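Local coordinates for protein LP15968p (Drosophila melanogaster, PDB 3MN8) that releases C-terminal arginine and lysine residues from peptides and proteins as a zinc-dependent carboxypeptidase, of which this chain holds the first carboxypeptidase-like domain, at residues P160-R165 with C308-A313; L302-S307 with L329-Q334; D48-L53 with Y113-L118. All blocks are in the same frame, centred on the assembly; numbering follows the deposited sequence.

Contact 1: P160-R165 with C308-A313. With GEM ((2-guanidinoethylmercapto)succinic acid), chain G.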
loop_
_atom_site.group_PDB
_atom_site.type_symbol
_atom_site.label_atom_id
_atom_site.label_comp_id
_atom_site.label_asym_id
_atom_site.label_seq_id
_atom_site.Cartn_x
_atom_site.Cartn_y
_atom_site.Cartn_z
ATOM N N PRO A 160 5.392 -27.725 -6.116
ATOM C CA PRO A 160 4.567 -28.751 -5.468
ATOM C C PRO A 160 4.152 -28.352 -4.052
ATOM O O PRO A 160 4.947 -27.767 -3.319
ATOM C CB PRO A 160 5.503 -29.957 -5.429
ATOM C CG PRO A 160 6.331 -29.789 -6.658
ATOM C CD PRO A 160 6.556 -28.317 -6.806
ATOM N N ASN A 161 2.917 -28.664 -3.678
ATOM C CA ASN A 161 2.398 -28.293 -2.360
ATOM C C ASN A 161 2.152 -26.790 -2.193
ATOM O O ASN A 161 1.651 -26.351 -1.162
ATOM C CB ASN A 161 3.335 -28.794 -1.254
ATOM C CG ASN A 161 3.502 -30.298 -1.271
ATOM O OD1 ASN A 161 4.612 -30.813 -1.160
ATOM N ND2 ASN A 161 2.393 -31.013 -1.416
ATOM N N TYR A 162 2.479 -26.015 -3.222
ATOM C CA TYR A 162 2.575 -24.565 -3.092
ATOM C C TYR A 162 3.642 -24.228 -2.065
ATOM O O TYR A 162 3.496 -23.300 -1.251
ATOM C CB TYR A 162 1.236 -23.930 -2.737
ATOM C CG TYR A 162 0.336 -23.816 -3.932
ATOM C CD1 TYR A 162 -0.680 -24.732 -4.144
ATOM C CD2 TYR A 162 0.514 -22.803 -4.866
ATOM C CE1 TYR A 162 -1.506 -24.637 -5.243
ATOM C CE2 TYR A 162 -0.311 -22.700 -5.973
ATOM C CZ TYR A 162 -1.317 -23.622 -6.158
ATOM O OH TYR A 162 -2.138 -23.522 -7.259
ATOM N N VAL A 163 4.719 -25.008 -2.112
ATOM C CA VAL A 163 5.876 -24.731 -1.286
ATOM C C VAL A 163 6.585 -23.472 -1.783
ATOM O O VAL A 163 6.802 -23.279 -2.988
ATOM C CB VAL A 163 6.846 -25.916 -1.229
ATOM C CG1 VAL A 163 8.225 -25.450 -0.790
ATOM C CG2 VAL A 163 6.299 -27.011 -0.299
ATOM N N GLY A 164 6.919 -22.605 -0.835
ATOM C CA GLY A 164 7.512 -21.315 -1.139
ATOM C C GLY A 164 6.475 -20.202 -1.145
ATOM O O GLY A 164 6.764 -19.068 -0.776
ATOM N N ARG A 165 5.260 -20.538 -1.568
ATOM C CA ARG A 165 4.171 -19.577 -1.595
ATOM C C ARG A 165 3.791 -19.210 -0.164
ATOM O O ARG A 165 3.804 -18.039 0.204
ATOM C CB ARG A 165 2.969 -20.142 -2.371
ATOM C CG ARG A 165 1.758 -19.212 -2.417
ATOM C CD ARG A 165 0.614 -19.799 -3.244
ATOM N NE ARG A 165 -0.685 -19.245 -2.856
ATOM C CZ ARG A 165 -1.296 -18.248 -3.490
ATOM N NH1 ARG A 165 -0.730 -17.690 -4.549
ATOM N NH2 ARG A 165 -2.480 -17.810 -3.072
ATOM N N CYS A 308 3.150 -12.490 -15.351
ATOM C CA CYS A 308 2.536 -13.780 -15.601
ATOM C C CYS A 308 3.387 -14.859 -14.966
ATOM O O CYS A 308 2.872 -15.797 -14.357
ATOM C CB CYS A 308 2.415 -14.032 -17.104
ATOM S SG CYS A 308 1.103 -13.084 -17.883
ATOM N N CYS A 309 4.700 -14.722 -15.117
ATOM C CA CYS A 309 5.633 -15.621 -14.447
ATOM C C CYS A 309 5.904 -15.190 -12.996
ATOM O O CYS A 309 6.441 -14.103 -12.735
ATOM C CB CYS A 309 6.935 -15.703 -15.221
ATOM S SG CYS A 309 8.097 -16.861 -14.486
ATOM N N LYS A 310 5.529 -16.049 -12.055
ATOM C CA LYS A 310 5.669 -15.728 -10.640
ATOM C C LYS A 310 7.110 -15.375 -10.269
ATOM O O LYS A 310 7.365 -14.361 -9.618
ATOM C CB LYS A 310 5.165 -16.889 -9.779
ATOM C CG LYS A 310 3.683 -17.161 -9.926
ATOM C CD LYS A 310 3.203 -18.276 -8.991
ATOM C CE LYS A 310 1.698 -18.108 -8.675
ATOM N NZ LYS A 310 1.162 -19.072 -7.653
ATOM N N TYR A 311 8.049 -16.219 -10.693
ATOM C CA TYR A 311 9.469 -16.041 -10.374
ATOM C C TYR A 311 10.318 -16.021 -11.643
ATOM O O TYR A 311 10.906 -17.036 -11.996
ATOM C CB TYR A 311 9.960 -17.192 -9.488
ATOM C CG TYR A 311 11.176 -16.874 -8.632
ATOM C CD1 TYR A 311 11.356 -17.494 -7.397
ATOM C CD2 TYR A 311 12.133 -15.955 -9.042
ATOM C CE1 TYR A 311 12.451 -17.217 -6.595
ATOM C CE2 TYR A 311 13.235 -15.658 -8.239
ATOM C CZ TYR A 311 13.385 -16.300 -7.018
ATOM O OH TYR A 311 14.472 -16.030 -6.217
ATOM N N PRO A 312 10.384 -14.868 -12.331
ATOM C CA PRO A 312 11.154 -14.803 -13.582
ATOM C C PRO A 312 12.649 -14.707 -13.297
ATOM O O PRO A 312 13.047 -14.701 -12.128
ATOM C CB PRO A 312 10.648 -13.520 -14.258
ATOM C CG PRO A 312 9.497 -13.002 -13.374
ATOM C CD PRO A 312 9.716 -13.593 -12.017
ATOM N N ALA A 313 13.459 -14.643 -14.350
ATOM C CA ALA A 313 14.913 -14.545 -14.205
ATOM C C ALA A 313 15.354 -13.091 -14.111
ATOM O O ALA A 313 14.672 -12.192 -14.607
ATOM C CB ALA A 313 15.630 -15.247 -15.371
HETATM C C8 GEM G . -4.538 -13.843 -5.034
HETATM S S7 GEM G . -4.559 -12.216 -4.334
HETATM C C6 GEM G . -5.169 -11.281 -5.707
HETATM C C5 GEM G . -6.482 -11.812 -6.278
HETATM N N3 GEM G . -7.523 -11.557 -5.295
HETATM C C1 GEM G . -8.772 -12.009 -5.318
HETATM N N4 GEM G . -9.617 -11.692 -4.345
HETATM N N2 GEM G . -9.181 -12.787 -6.314
HETATM C C9 GEM G . -4.275 -14.809 -3.909
HETATM O O14 GEM G . -4.024 -14.341 -2.776
HETATM O O15 GEM G . -4.324 -16.036 -4.138
HETATM C C10 GEM G . -3.521 -14.000 -6.177
HETATM C C11 GEM G . -2.046 -13.931 -5.803
HETATM O O12 GEM G . -1.313 -13.172 -6.483
HETATM O O13 GEM G . -1.601 -14.646 -4.868
#

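Contact 2: L302-S307 with L329-Q334. With GEM ((2-guanidinoethylmercapto)succinic acid), chain G.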
loop_
_atom_site.group_PDB
_atom_site.type_symbol
_atom_site.label_atom_id
_atom_site.label_comp_id
_atom_site.label_asym_id
_atom_site.label_seq_id
_atom_site.Cartn_x
_atom_site.Cartn_y
_atom_site.Cartn_z
ATOM N N LEU A 302 -4.373 -1.573 -2.475
ATOM C CA LEU A 302 -4.613 -2.332 -3.702
ATOM C C LEU A 302 -3.794 -3.602 -3.692
ATOM O O LEU A 302 -2.752 -3.673 -3.043
ATOM C CB LEU A 302 -4.197 -1.531 -4.939
ATOM C CG LEU A 302 -4.998 -0.285 -5.294
ATOM C CD1 LEU A 302 -4.523 0.234 -6.642
ATOM C CD2 LEU A 302 -6.485 -0.598 -5.319
ATOM N N THR A 303 -4.264 -4.603 -4.432
ATOM C CA THR A 303 -3.475 -5.798 -4.713
ATOM C C THR A 303 -2.984 -5.682 -6.152
ATOM O O THR A 303 -3.783 -5.540 -7.075
ATOM C CB THR A 303 -4.307 -7.104 -4.578
ATOM O OG1 THR A 303 -5.042 -7.101 -3.347
ATOM C CG2 THR A 303 -3.405 -8.335 -4.618
ATOM N N ILE A 304 -1.674 -5.734 -6.355
ATOM C CA ILE A 304 -1.156 -5.599 -7.710
ATOM C C ILE A 304 -0.330 -6.789 -8.201
ATOM O O ILE A 304 0.674 -7.185 -7.583
ATOM C CB ILE A 304 -0.379 -4.302 -7.895
ATOM C CG1 ILE A 304 -1.312 -3.117 -7.687
ATOM C CG2 ILE A 304 0.222 -4.253 -9.292
ATOM C CD1 ILE A 304 -0.590 -1.831 -7.447
ATOM N N GLU A 305 -0.779 -7.344 -9.327
ATOM C CA GLU A 305 -0.137 -8.488 -9.956
ATOM C C GLU A 305 0.802 -7.972 -11.045
ATOM O O GLU A 305 0.374 -7.259 -11.951
ATOM C CB GLU A 305 -1.204 -9.417 -10.555
ATOM C CG GLU A 305 -2.242 -9.957 -9.553
ATOM C CD GLU A 305 -1.698 -11.094 -8.698
ATOM O OE1 GLU A 305 -2.445 -11.619 -7.851
ATOM O OE2 GLU A 305 -0.516 -11.460 -8.869
ATOM N N LEU A 306 2.077 -8.337 -10.963
ATOM C CA LEU A 306 3.095 -7.730 -11.828
ATOM C C LEU A 306 3.465 -8.544 -13.066
ATOM O O LEU A 306 3.630 -7.987 -14.153
ATOM C CB LEU A 306 4.359 -7.403 -11.025
ATOM C CG LEU A 306 4.084 -6.416 -9.900
ATOM C CD1 LEU A 306 5.250 -6.315 -8.942
ATOM C CD2 LEU A 306 3.745 -5.068 -10.485
ATOM N N SER A 307 3.600 -9.854 -12.905
ATOM C CA SER A 307 4.030 -10.694 -14.012
ATOM C C SER A 307 3.163 -11.930 -14.145
ATOM O O SER A 307 2.512 -12.357 -13.184
ATOM C CB SER A 307 5.484 -11.110 -13.825
ATOM O OG SER A 307 5.698 -11.605 -12.510
ATOM N N LEU A 329 5.162 5.469 -9.088
ATOM C CA LEU A 329 5.235 6.868 -8.701
ATOM C C LEU A 329 3.846 7.507 -8.694
ATOM O O LEU A 329 3.431 8.119 -7.709
ATOM C CB LEU A 329 6.155 7.626 -9.658
ATOM C CG LEU A 329 7.663 7.599 -9.392
ATOM C CD1 LEU A 329 8.021 6.786 -8.136
ATOM C CD2 LEU A 329 8.425 7.121 -10.649
ATOM N N GLN A 330 3.132 7.357 -9.803
ATOM C CA GLN A 330 1.816 7.962 -9.947
ATOM C C GLN A 330 0.820 7.471 -8.898
ATOM O O GLN A 330 0.005 8.247 -8.407
ATOM C CB GLN A 330 1.280 7.738 -11.361
ATOM C CG GLN A 330 2.040 8.515 -12.404
ATOM C CD GLN A 330 2.080 9.996 -12.082
ATOM O OE1 GLN A 330 1.071 10.687 -12.177
ATOM N NE2 GLN A 330 3.251 10.491 -11.701
ATOM N N LEU A 331 0.882 6.188 -8.558
ATOM C CA LEU A 331 0.010 5.632 -7.525
ATOM C C LEU A 331 0.331 6.317 -6.212
ATOM O O LEU A 331 -0.562 6.734 -5.481
ATOM C CB LEU A 331 0.209 4.123 -7.390
ATOM C CG LEU A 331 -0.740 3.367 -6.455
ATOM C CD1 LEU A 331 -0.466 1.878 -6.516
ATOM C CD2 LEU A 331 -0.596 3.837 -5.024
ATOM N N LEU A 332 1.615 6.439 -5.917
ATOM C CA LEU A 332 2.011 7.083 -4.674
ATOM C C LEU A 332 1.397 8.462 -4.597
ATOM O O LEU A 332 0.857 8.836 -3.565
ATOM C CB LEU A 332 3.534 7.148 -4.533
ATOM C CG LEU A 332 4.162 5.778 -4.220
ATOM C CD1 LEU A 332 5.675 5.793 -4.325
ATOM C CD2 LEU A 332 3.726 5.282 -2.856
ATOM N N ARG A 333 1.444 9.205 -5.699
ATOM C CA ARG A 333 0.905 10.575 -5.721
ATOM C C ARG A 333 -0.611 10.630 -5.543
ATOM O O ARG A 333 -1.177 11.697 -5.306
ATOM C CB ARG A 333 1.338 11.323 -6.982
ATOM C CG ARG A 333 2.837 11.223 -7.222
ATOM C CD ARG A 333 3.398 12.355 -8.070
ATOM N NE ARG A 333 3.605 13.564 -7.294
ATOM C CZ ARG A 333 4.759 14.207 -7.104
ATOM N NH1 ARG A 333 4.740 15.300 -6.364
ATOM N NH2 ARG A 333 5.909 13.796 -7.633
ATOM N N GLN A 334 -1.261 9.475 -5.638
ATOM C CA GLN A 334 -2.691 9.369 -5.365
ATOM C C GLN A 334 -2.983 9.487 -3.860
ATOM O O GLN A 334 -4.117 9.740 -3.451
ATOM C CB GLN A 334 -3.240 8.056 -5.918
ATOM C CG GLN A 334 -3.417 8.020 -7.437
ATOM C CD GLN A 334 -4.571 8.901 -7.902
ATOM O OE1 GLN A 334 -5.736 8.631 -7.610
ATOM N NE2 GLN A 334 -4.247 9.959 -8.626
HETATM C C8 GEM G . -4.538 -13.843 -5.034
HETATM S S7 GEM G . -4.559 -12.216 -4.334
HETATM C C6 GEM G . -5.169 -11.281 -5.707
HETATM C C5 GEM G . -6.482 -11.812 -6.278
HETATM N N3 GEM G . -7.523 -11.557 -5.295
HETATM C C1 GEM G . -8.772 -12.009 -5.318
HETATM N N4 GEM G . -9.617 -11.692 -4.345
HETATM N N2 GEM G . -9.181 -12.787 -6.314
HETATM C C9 GEM G . -4.275 -14.809 -3.909
HETATM O O14 GEM G . -4.024 -14.341 -2.776
HETATM O O15 GEM G . -4.324 -16.036 -4.138
HETATM C C10 GEM G . -3.521 -14.000 -6.177
HETATM C C11 GEM G . -2.046 -13.931 -5.803
HETATM O O12 GEM G . -1.313 -13.172 -6.483
HETATM O O13 GEM G . -1.601 -14.646 -4.868
#

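Contact 3: D48-L53 with Y113-L118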
loop_
_atom_site.group_PDB
_atom_site.type_symbol
_atom_site.label_atom_id
_atom_site.label_comp_id
_atom_site.label_asym_id
_atom_site.label_seq_id
_atom_site.Cartn_x
_atom_site.Cartn_y
_atom_site.Cartn_z
ATOM N N ASP A 48 21.638 -5.730 4.281
ATOM C CA ASP A 48 22.857 -4.984 3.991
ATOM C C ASP A 48 22.563 -3.685 3.236
ATOM O O ASP A 48 23.119 -2.628 3.561
ATOM C CB ASP A 48 23.861 -5.849 3.216
ATOM C CG ASP A 48 24.467 -6.961 4.070
ATOM O OD1 ASP A 48 24.428 -6.863 5.319
ATOM O OD2 ASP A 48 24.998 -7.936 3.483
ATOM N N LEU A 49 21.678 -3.751 2.245
ATOM C CA LEU A 49 21.400 -2.569 1.436
ATOM C C LEU A 49 20.613 -1.503 2.197
ATOM O O LEU A 49 20.826 -0.292 1.998
ATOM C CB LEU A 49 20.685 -2.934 0.139
ATOM C CG LEU A 49 20.608 -1.756 -0.838
ATOM C CD1 LEU A 49 20.778 -2.237 -2.273
ATOM C CD2 LEU A 49 19.315 -0.985 -0.664
ATOM N N PHE A 50 19.709 -1.961 3.063
ATOM C CA PHE A 50 18.894 -1.076 3.884
ATOM C C PHE A 50 19.703 -0.352 4.946
ATOM O O PHE A 50 19.396 0.783 5.289
ATOM C CB PHE A 50 17.765 -1.849 4.551
ATOM C CG PHE A 50 16.524 -1.932 3.720
ATOM C CD1 PHE A 50 16.544 -1.546 2.388
ATOM C CD2 PHE A 50 15.339 -2.393 4.267
ATOM C CE1 PHE A 50 15.397 -1.617 1.623
ATOM C CE2 PHE A 50 14.189 -2.469 3.509
ATOM C CZ PHE A 50 14.216 -2.082 2.189
ATOM N N ALA A 51 20.728 -1.006 5.477
ATOM C CA ALA A 51 21.625 -0.346 6.419
ATOM C C ALA A 51 22.472 0.708 5.704
ATOM O O ALA A 51 22.733 1.785 6.247
ATOM C CB ALA A 51 22.515 -1.372 7.129
ATOM N N GLY A 52 22.889 0.392 4.480
ATOM C CA GLY A 52 23.749 1.284 3.719
ATOM C C GLY A 52 23.041 2.585 3.407
ATOM O O GLY A 52 23.606 3.679 3.521
ATOM N N LEU A 53 21.787 2.450 3.003
ATOM C CA LEU A 53 20.963 3.601 2.688
ATOM C C LEU A 53 20.807 4.497 3.906
ATOM O O LEU A 53 20.791 5.723 3.793
ATOM C CB LEU A 53 19.598 3.118 2.206
ATOM C CG LEU A 53 19.428 2.997 0.688
ATOM C CD1 LEU A 53 20.723 2.754 -0.076
ATOM C CD2 LEU A 53 18.374 1.981 0.304
ATOM N N TYR A 113 14.549 -1.713 -5.959
ATOM C CA TYR A 113 14.828 -0.665 -6.942
ATOM C C TYR A 113 14.263 0.723 -6.565
ATOM O O TYR A 113 14.957 1.732 -6.659
ATOM C CB TYR A 113 14.275 -1.080 -8.310
ATOM C CG TYR A 113 14.998 -2.246 -8.955
ATOM C CD1 TYR A 113 14.387 -3.001 -9.956
ATOM C CD2 TYR A 113 16.293 -2.586 -8.575
ATOM C CE1 TYR A 113 15.047 -4.067 -10.559
ATOM C CE2 TYR A 113 16.962 -3.648 -9.172
ATOM C CZ TYR A 113 16.330 -4.384 -10.158
ATOM O OH TYR A 113 16.985 -5.437 -10.744
ATOM N N MET A 114 13.001 0.773 -6.158
ATOM C CA MET A 114 12.393 2.043 -5.777
ATOM C C MET A 114 13.198 2.756 -4.680
ATOM O O MET A 114 13.545 3.919 -4.829
ATOM C CB MET A 114 10.930 1.839 -5.350
ATOM C CG MET A 114 10.203 3.123 -4.904
ATOM S SD MET A 114 10.011 4.391 -6.198
ATOM C CE MET A 114 9.194 3.396 -7.447
ATOM N N ALA A 115 13.495 2.047 -3.595
ATOM C CA ALA A 115 14.257 2.587 -2.474
ATOM C C ALA A 115 15.475 3.355 -2.963
ATOM O O ALA A 115 15.621 4.551 -2.708
ATOM C CB ALA A 115 14.696 1.452 -1.542
ATOM N N GLN A 116 16.356 2.651 -3.663
ATOM C CA GLN A 116 17.539 3.265 -4.231
ATOM C C GLN A 116 17.173 4.436 -5.139
ATOM O O GLN A 116 17.725 5.530 -5.003
ATOM C CB GLN A 116 18.318 2.224 -5.014
ATOM C CG GLN A 116 18.852 1.070 -4.169
ATOM C CD GLN A 116 19.401 -0.073 -5.033
ATOM O OE1 GLN A 116 20.561 -0.055 -5.465
ATOM N NE2 GLN A 116 18.555 -1.059 -5.305
ATOM N N TYR A 117 16.231 4.197 -6.053
ATOM C CA TYR A 117 15.790 5.203 -7.016
ATOM C C TYR A 117 15.378 6.517 -6.355
ATOM O O TYR A 117 15.896 7.588 -6.669
ATOM C CB TYR A 117 14.630 4.664 -7.850
ATOM C CG TYR A 117 14.166 5.621 -8.919
ATOM C CD1 TYR A 117 14.818 5.693 -10.141
ATOM C CD2 TYR A 117 13.081 6.459 -8.706
ATOM C CE1 TYR A 117 14.408 6.572 -11.125
ATOM C CE2 TYR A 117 12.653 7.348 -9.685
ATOM C CZ TYR A 117 13.323 7.399 -10.895
ATOM O OH TYR A 117 12.917 8.275 -11.869
ATOM N N LEU A 118 14.434 6.434 -5.435
ATOM C CA LEU A 118 13.977 7.608 -4.719
ATOM C C LEU A 118 15.118 8.329 -4.029
ATOM O O LEU A 118 15.318 9.522 -4.226
ATOM C CB LEU A 118 12.911 7.228 -3.691
ATOM C CG LEU A 118 11.553 6.953 -4.323
ATOM C CD1 LEU A 118 10.543 6.506 -3.279
ATOM C CD2 LEU A 118 11.073 8.196 -5.073
#

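Contact 1: P160-R165 with C308-A313
NH1 of Arg165 and NZ of Lys310 come within 3.9 Å of each other where two loops meet at the active site of the M14 zinc carboxypeptidase domain. Of the two, Arg165 alone goes on to bond the carboxylates of the bound inhibitor, (2-guanidinoethylmercapto)succinic acid (GEM), and its guanidinium is the close-fitting part. NH2 donates to GEM O15 at 2.8 Å with an N-H...O angle of 157°, while NH1 reaches O13 of the other carboxylate at 3.2 Å, less straight at 142°. One flat group therefore bridges both acids, and the carboxylate carbon C9 lies in its plane, at the edge. With CG anti to the backbone N (chi1 178°) and the chain extended as far as NE, Arg165 spans the distance from its loop to the ligand. NH2 also forms a salt bridge with Asp172, which fixes the rotation of the group.

The outer side is looser. Exposed Tyr162 meets Lys310 through its ring edge alone, CE2 lying 4.3 Å from NZ. The long, extended lysine side chain carries its charge from loop 308-313 across to Arg165, while its backbone is hydrogen-bonded to Thr105 and Cys156. A leucine in place of Arg165 would probably leave both inhibitor carboxylates without these donors and Asp172 without its mate. The pairing of Arg165 with both carboxylates, beside the zinc ligands His101 and Glu104, is consistent with a site that holds acid groups near the metal, and Lys310 probably adds to its positive character.

Contact 2: L302-S307 with L329-Q334
Leu302 meets Leu331 methyl to methyl, CD1 to CD1 at 4.4 Å. It belongs to strand 300-305, in the interior of the eight-stranded mixed sheet of the catalytic domain, and Leu331 projects from helix 317-333, which packs against the sheet. Leu302 is tied by its backbone to Ser213 and Asn215 of the neighbouring strand 212-217.

Thr303 faces the other side of the sheet. Its CG2 lies 3.6 Å from C6 of the bound GEM, so the methyl lines the inhibitor's aliphatic linker, while OG1 is hydrogen-bonded to Gln290: a small side chain with one polar and one apolar branch suits this position. Ile304 returns to the helix side and makes the closest touch of the pair of segments, with its CD1 3.8 Å from CD1 of Leu331. The two chains meet tip to tip, and Leu331, with CG anti to its backbone nitrogen (chi1 -174°), carries CD1 to the Ile304 methyl. Tyr255 of helix 245-257 also covers Ile304. Glu305, the predicted proton donor or acceptor, is again on the ligand side and touches the zinc ligand His217. Beyond it Leu306 packs on Tyr255 and Leu110, and the hydroxyl of Ser307 bonds to the carbonyl of Cys309.

The chemistry thus divides by face: the alternation of the strand gives pocket-lining Thr303 and Glu305 to the inhibitor, and gives Leu302 and Ile304 to a buried apolar interface held by methyl contacts, without directional bonds.

Contact 3: D48-L53 with Y113-L118
Two flat groups, the amide of Gln116 and the ring of Phe50, lie where a near-parallel pair of helices packs over the mixed sheet of the alpha/beta catalytic domain. Over one face of the amide sits a methyl of Leu49: CD1 is 3.8 Å from CD of Gln116 and almost as near to its oxygen and nitrogen, so it meets the group as a whole and not one polar end. The Phe50 ring receives the methyl of Ala115 obliquely, with CE1 4.5 Å from that CB.

Helices 43-56 and 106-121 of the zinc carboxypeptidase domain run side by side here. Their local axes are nearly parallel, at 16°, and 11.3 Å apart, a gap filled by Leu49 against Gln116 and by Leu53 and Phe50 against the small Ala115. Both lie on the sheet through Leu78 of strand 74-80, which touches Phe50, Leu53 and Ala115 and so forms the floor of the groove between the helices.

Nearest that floor the contact is wholly apolar. Leu53 sets its CD2 4.1 Å from CB of Ala115, and the small alanine lets both Leu53 and the Phe50 ring approach the second helix. On the partly exposed side the longer Gln116 takes over. Its first torsion places CG anti to the carbonyl carbon (chi1 -63°), and the chain then extends to cross the Leu49 side chain at about a right angle. Glutamine suits this place because both its stem and the flat face of its amide can lie against leucine, while NE2 keeps its hydrogen bond to the carbonyl oxygen of Val112, one turn earlier in the same helix. Further down the stem, CG of Gln116 lies 4.1 Å from the other methyl of Leu49, CD2.

Contacts 1 and 2 share the active site from different sides: both reach GEM, Arg165 at its carboxylates and Thr303 at its linker, although their centres are about 21 Å apart. The Arg165 side chain is about 4 Å from the zinc ion, that of Ile304 about 10 Å. Ser307 and Cys308 are consecutive, and Pro312 CG also packs on Ser307 OG at 4.1 Å. Contact 3 lies away from the annotated sites, its centre about 25 Å from that of contact 1, with nearest atoms about 8 Å apart. It connects to contact 2, centres about 19 Å apart, through the helix layer: Leu329 CD1 meets Met114 CE at 3.7 Å, joining helix 317-333 to helix 106-121.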